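Local coordinates for protein histidinol dehydrogenase (Elizabethkingia anophelis NUHP1, PDB 6AN0) that probably catalyses the two successive NAD-dependent oxidations that turn L-histidinol into L-histidine, the last step of histidine biosynthesis, with one zinc ion per subunit, at residues 55-67 / 161-173. Residues are numbered along the deposited sequence; the frame is centred on the assembly and turned at random.
Sequences NYTKKFDKAYLTD and LCTPPDESGNINP
D61 lies across P165 at about a right angle and beside P164. Its CB is 3.8 Å from P165 O. CG is equally far, 4.1 Å, from P165 O and P164 CB; both carboxylate oxygens lie beside P164 CB, and OD2 also comes to 3.7 Å from P165 CD. These are van der Waals contacts, and no direct hydrogen bond joins the segments. A water bridges them instead, donating to D61 O at 2.7 Å and to P165 O at 3.0 Å. T57, four residues earlier, brings CG2 to 3.9 Å from P165 CG; chi1 of -61°, measured to OG1, leaves this methyl anti to the backbone N, while OG1 bonds to L53 O. K62 and E167 run side by side, K62 CB 3.7 Å from E167 CD, and K62 NZ bonds back to K59 O. A63 CB settles 3.5 Å from D166 O in the type I turn D166-G169, braced by D166 OD1, which accepts from S168 N (an Asx turn) and N170 N on opposite carboxylate faces. L65 CD2 meets G169 CA. P164 and D61 adjoin Y132 and Q194, predicted to bind NAD(+). The contact joins helix 50-61 and its following loop to the loop between strand 158-163 and helix 173-181, with K189 of strand 186-189 touching L65 and P165.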
loop_
_atom_site.group_PDB
_atom_site.type_symbol
_atom_site.label_atom_id
_atom_site.label_comp_id
_atom_site.label_asym_id
_atom_site.label_seq_id
_atom_site.Cartn_x
_atom_site.Cartn_y
_atom_site.Cartn_z
ATOM N N ASN A 55 -26.204 -7.466 -18.631
ATOM C CA ASN A 55 -26.666 -8.850 -18.531
ATOM C C ASN A 55 -26.490 -9.393 -17.115
ATOM O O ASN A 55 -27.390 -10.054 -16.581
ATOM C CB ASN A 55 -25.924 -9.729 -19.551
ATOM C CG ASN A 55 -26.685 -11.008 -19.899
ATOM O OD1 ASN A 55 -27.902 -11.092 -19.723
ATOM N ND2 ASN A 55 -25.967 -12.006 -20.406
ATOM N N TYR A 56 -25.338 -9.119 -16.485
ATOM C CA TYR A 56 -25.118 -9.545 -15.107
ATOM C C TYR A 56 -26.019 -8.795 -14.138
ATOM O O TYR A 56 -26.436 -9.358 -13.122
ATOM C CB TYR A 56 -23.645 -9.351 -14.706
ATOM C CG TYR A 56 -22.774 -10.501 -15.157
ATOM C CD1 TYR A 56 -22.241 -10.530 -16.432
ATOM C CD2 TYR A 56 -22.515 -11.575 -14.314
ATOM C CE1 TYR A 56 -21.461 -11.589 -16.855
ATOM C CE2 TYR A 56 -21.742 -12.639 -14.731
ATOM C CZ TYR A 56 -21.217 -12.637 -16.002
ATOM O OH TYR A 56 -20.441 -13.689 -16.424
ATOM N N THR A 57 -26.323 -7.528 -14.418
ATOM C CA THR A 57 -27.247 -6.811 -13.545
ATOM C C THR A 57 -28.635 -7.428 -13.616
ATOM O O THR A 57 -29.297 -7.617 -12.587
ATOM C CB THR A 57 -27.259 -5.327 -13.920
ATOM O OG1 THR A 57 -25.935 -4.805 -13.735
ATOM C CG2 THR A 57 -28.221 -4.551 -13.039
ATOM N N LYS A 58 -29.074 -7.775 -14.827
ATOM C CA LYS A 58 -30.330 -8.500 -14.986
ATOM C C LYS A 58 -30.349 -9.771 -14.155
ATOM O O LYS A 58 -31.364 -10.093 -13.520
ATOM C CB LYS A 58 -30.561 -8.876 -16.450
ATOM C CG LYS A 58 -31.027 -7.778 -17.358
ATOM C CD LYS A 58 -31.205 -8.336 -18.766
ATOM C CE LYS A 58 -31.991 -9.652 -18.740
ATOM N NZ LYS A 58 -32.109 -10.301 -20.081
ATOM N N LYS A 59 -29.237 -10.512 -14.156
ATOM C CA LYS A 59 -29.203 -11.831 -13.534
ATOM C C LYS A 59 -29.174 -11.736 -12.016
ATOM O O LYS A 59 -29.869 -12.487 -11.329
ATOM C CB LYS A 59 -27.989 -12.614 -14.043
ATOM C CG LYS A 59 -27.810 -13.970 -13.363
ATOM C CD LYS A 59 -26.827 -14.875 -14.122
ATOM C CE LYS A 59 -26.455 -16.103 -13.300
ATOM N NZ LYS A 59 -25.631 -17.096 -14.053
ATOM N N PHE A 60 -28.345 -10.849 -11.468
ATOM C CA PHE A 60 -28.129 -10.852 -10.027
ATOM C C PHE A 60 -28.908 -9.777 -9.287
ATOM O O PHE A 60 -29.331 -10.017 -8.154
ATOM C CB PHE A 60 -26.629 -10.737 -9.728
ATOM C CG PHE A 60 -25.863 -11.967 -10.124
ATOM C CD1 PHE A 60 -25.165 -12.013 -11.318
ATOM C CD2 PHE A 60 -25.888 -13.099 -9.325
ATOM C CE1 PHE A 60 -24.478 -13.171 -11.699
ATOM C CE2 PHE A 60 -25.205 -14.258 -9.698
ATOM C CZ PHE A 60 -24.498 -14.293 -10.886
ATOM N N ASP A 61 -29.143 -8.622 -9.904
ATOM C CA ASP A 61 -29.924 -7.565 -9.274
ATOM C C ASP A 61 -31.394 -7.597 -9.667
ATOM O O ASP A 61 -32.189 -6.852 -9.086
ATOM C CB ASP A 61 -29.328 -6.195 -9.613
ATOM C CG ASP A 61 -27.887 -6.061 -9.148
ATOM O OD1 ASP A 61 -27.561 -6.554 -8.045
ATOM O OD2 ASP A 61 -27.074 -5.480 -9.889
ATOM N N LYS A 62 -31.769 -8.443 -10.629
ATOM C CA LYS A 62 -33.140 -8.546 -11.123
ATOM C C LYS A 62 -33.652 -7.212 -11.648
ATOM O O LYS A 62 -34.837 -6.895 -11.514
ATOM C CB LYS A 62 -34.099 -9.091 -10.058
ATOM C CG LYS A 62 -33.616 -10.320 -9.336
ATOM C CD LYS A 62 -33.296 -11.446 -10.293
ATOM C CE LYS A 62 -33.015 -12.725 -9.525
ATOM N NZ LYS A 62 -32.518 -13.813 -10.409
ATOM N N ALA A 63 -32.771 -6.425 -12.255
ATOM C CA ALA A 63 -33.143 -5.167 -12.881
ATOM C C ALA A 63 -32.619 -5.165 -14.307
ATOM O O ALA A 63 -31.434 -5.412 -14.532
ATOM C CB ALA A 63 -32.582 -3.965 -12.106
ATOM N N TYR A 64 -33.504 -4.904 -15.266
ATOM C CA TYR A 64 -33.132 -4.812 -16.674
ATOM C C TYR A 64 -32.968 -3.327 -16.976
ATOM O O TYR A 64 -33.951 -2.608 -17.145
ATOM C CB TYR A 64 -34.193 -5.473 -17.555
ATOM C CG TYR A 64 -33.764 -5.784 -18.977
ATOM C CD1 TYR A 64 -32.656 -5.169 -19.549
ATOM C CD2 TYR A 64 -34.481 -6.701 -19.753
ATOM C CE1 TYR A 64 -32.270 -5.454 -20.850
ATOM C CE2 TYR A 64 -34.101 -6.989 -21.052
ATOM C CZ TYR A 64 -33.001 -6.364 -21.597
ATOM O OH TYR A 64 -32.622 -6.653 -22.886
ATOM N N LEU A 65 -31.724 -2.862 -17.022
ATOM C CA LEU A 65 -31.458 -1.447 -17.223
ATOM C C LEU A 65 -31.337 -1.108 -18.700
ATOM O O LEU A 65 -30.924 -1.934 -19.518
ATOM C CB LEU A 65 -30.172 -1.035 -16.517
ATOM C CG LEU A 65 -30.110 -1.149 -15.002
ATOM C CD1 LEU A 65 -28.727 -0.725 -14.550
ATOM C CD2 LEU A 65 -31.191 -0.285 -14.389
ATOM N N THR A 66 -31.709 0.128 -19.037
ATOM C CA THR A 66 -31.350 0.699 -20.330
ATOM C C THR A 66 -30.056 1.498 -20.240
ATOM O O THR A 66 -29.183 1.362 -21.101
ATOM C CB THR A 66 -32.461 1.603 -20.856
ATOM O OG1 THR A 66 -33.715 0.913 -20.780
ATOM C CG2 THR A 66 -32.187 1.967 -22.305
ATOM N N ASP A 67 -29.911 2.308 -19.194
ATOM C CA ASP A 67 -28.727 3.130 -18.975
ATOM C C ASP A 67 -28.006 2.671 -17.717
ATOM O O ASP A 67 -28.637 2.445 -16.680
ATOM C CB ASP A 67 -29.099 4.611 -18.854
ATOM C CG ASP A 67 -29.652 5.177 -20.146
ATOM O OD1 ASP A 67 -29.022 4.971 -21.205
ATOM O OD2 ASP A 67 -30.721 5.818 -20.103
ATOM N N LEU A 161 -18.061 5.936 -8.962
ATOM C CA LEU A 161 -18.733 5.211 -7.886
ATOM C C LEU A 161 -19.702 4.207 -8.500
ATOM O O LEU A 161 -20.574 4.596 -9.282
ATOM C CB LEU A 161 -19.470 6.182 -6.958
ATOM C CG LEU A 161 -19.932 5.579 -5.629
ATOM C CD1 LEU A 161 -19.960 6.683 -4.574
ATOM C CD2 LEU A 161 -21.296 4.927 -5.738
ATOM N N CYS A 162 -19.543 2.925 -8.154
ATOM C CA CYS A 162 -20.445 1.849 -8.564
ATOM C C CYS A 162 -21.244 1.361 -7.364
ATOM O O CYS A 162 -20.671 1.086 -6.305
ATOM C CB CYS A 162 -19.677 0.659 -9.145
ATOM S SG CYS A 162 -18.935 0.962 -10.760
ATOM N N THR A 163 -22.556 1.199 -7.548
ATOM C CA THR A 163 -23.416 0.692 -6.482
ATOM C C THR A 163 -24.627 0.056 -7.142
ATOM O O THR A 163 -25.135 0.613 -8.127
ATOM C CB THR A 163 -23.810 1.828 -5.511
ATOM O OG1 THR A 163 -24.503 1.301 -4.367
ATOM C CG2 THR A 163 -24.676 2.872 -6.187
ATOM N N PRO A 164 -25.075 -1.113 -6.691
ATOM C CA PRO A 164 -26.063 -1.886 -7.470
ATOM C C PRO A 164 -27.474 -1.352 -7.296
ATOM O O PRO A 164 -27.845 -0.870 -6.216
ATOM C CB PRO A 164 -25.932 -3.305 -6.904
ATOM C CG PRO A 164 -25.342 -3.123 -5.542
ATOM C CD PRO A 164 -24.442 -1.925 -5.633
ATOM N N PRO A 165 -28.293 -1.430 -8.343
ATOM C CA PRO A 165 -29.692 -1.004 -8.237
ATOM C C PRO A 165 -30.546 -2.022 -7.499
ATOM O O PRO A 165 -30.214 -3.206 -7.394
ATOM C CB PRO A 165 -30.135 -0.904 -9.701
ATOM C CG PRO A 165 -29.310 -1.974 -10.384
ATOM C CD PRO A 165 -27.957 -1.898 -9.698
ATOM N N ASP A 166 -31.684 -1.545 -7.005
ATOM C CA ASP A 166 -32.697 -2.476 -6.540
ATOM C C ASP A 166 -33.468 -3.014 -7.751
ATOM O O ASP A 166 -33.150 -2.705 -8.904
ATOM C CB ASP A 166 -33.585 -1.819 -5.482
ATOM C CG ASP A 166 -34.465 -0.694 -6.025
ATOM O OD1 ASP A 166 -34.631 -0.535 -7.252
ATOM O OD2 ASP A 166 -35.019 0.044 -5.184
ATOM N N GLU A 167 -34.485 -3.838 -7.504
ATOM C CA GLU A 167 -35.173 -4.494 -8.613
ATOM C C GLU A 167 -35.928 -3.510 -9.496
ATOM O O GLU A 167 -36.292 -3.861 -10.623
ATOM C CB GLU A 167 -36.121 -5.576 -8.090
ATOM C CG GLU A 167 -35.403 -6.625 -7.248
ATOM C CD GLU A 167 -36.118 -7.965 -7.205
ATOM O OE1 GLU A 167 -37.145 -8.123 -7.894
ATOM O OE2 GLU A 167 -35.635 -8.867 -6.486
ATOM N N SER A 168 -36.159 -2.291 -9.026
ATOM C CA SER A 168 -36.811 -1.274 -9.835
ATOM C C SER A 168 -35.819 -0.375 -10.556
ATOM O O SER A 168 -36.238 0.582 -11.218
ATOM C CB SER A 168 -37.740 -0.432 -8.959
ATOM O OG SER A 168 -38.670 -1.259 -8.286
ATOM N N GLY A 169 -34.523 -0.663 -10.446
ATOM C CA GLY A 169 -33.491 0.140 -11.067
ATOM C C GLY A 169 -33.021 1.346 -10.277
ATOM O O GLY A 169 -32.239 2.144 -10.809
ATOM N N ASN A 170 -33.429 1.490 -9.021
ATOM C CA ASN A 170 -33.144 2.700 -8.261
ATOM C C ASN A 170 -31.997 2.511 -7.272
ATOM O O ASN A 170 -31.709 1.401 -6.818
ATOM C CB ASN A 170 -34.400 3.167 -7.523
ATOM C CG ASN A 170 -35.517 3.527 -8.468
ATOM O OD1 ASN A 170 -36.674 3.168 -8.252
ATOM N ND2 ASN A 170 -35.173 4.222 -9.545
ATOM N N ILE A 171 -31.331 3.628 -6.961
ATOM C CA ILE A 171 -30.281 3.709 -5.952
ATOM C C ILE A 171 -30.833 4.494 -4.770
ATOM O O ILE A 171 -31.566 5.472 -4.964
ATOM C CB ILE A 171 -29.022 4.394 -6.520
ATOM C CG1 ILE A 171 -28.512 3.661 -7.765
ATOM C CG2 ILE A 171 -27.923 4.517 -5.465
ATOM C CD1 ILE A 171 -28.094 2.254 -7.500
ATOM N N ASN A 172 -30.480 4.077 -3.554
ATOM C CA ASN A 172 -30.989 4.748 -2.365
ATOM C C ASN A 172 -30.676 6.245 -2.428
ATOM O O ASN A 172 -29.553 6.623 -2.778
ATOM C CB ASN A 172 -30.370 4.147 -1.103
ATOM C CG ASN A 172 -31.064 4.629 0.158
ATOM O OD1 ASN A 172 -30.872 5.764 0.590
ATOM N ND2 ASN A 172 -31.885 3.774 0.744
ATOM N N PRO A 173 -31.635 7.114 -2.091
ATOM C CA PRO A 173 -31.409 8.564 -2.253
ATOM C C PRO A 173 -30.269 9.115 -1.423
ATOM O O PRO A 173 -29.622 10.078 -1.856
ATOM C CB PRO A 173 -32.753 9.183 -1.829
ATOM C CG PRO A 173 -33.520 8.075 -1.159
ATOM C CD PRO A 173 -33.045 6.806 -1.805
HETATM O O HOH W 1 -31.454 -5.817 -6.704
#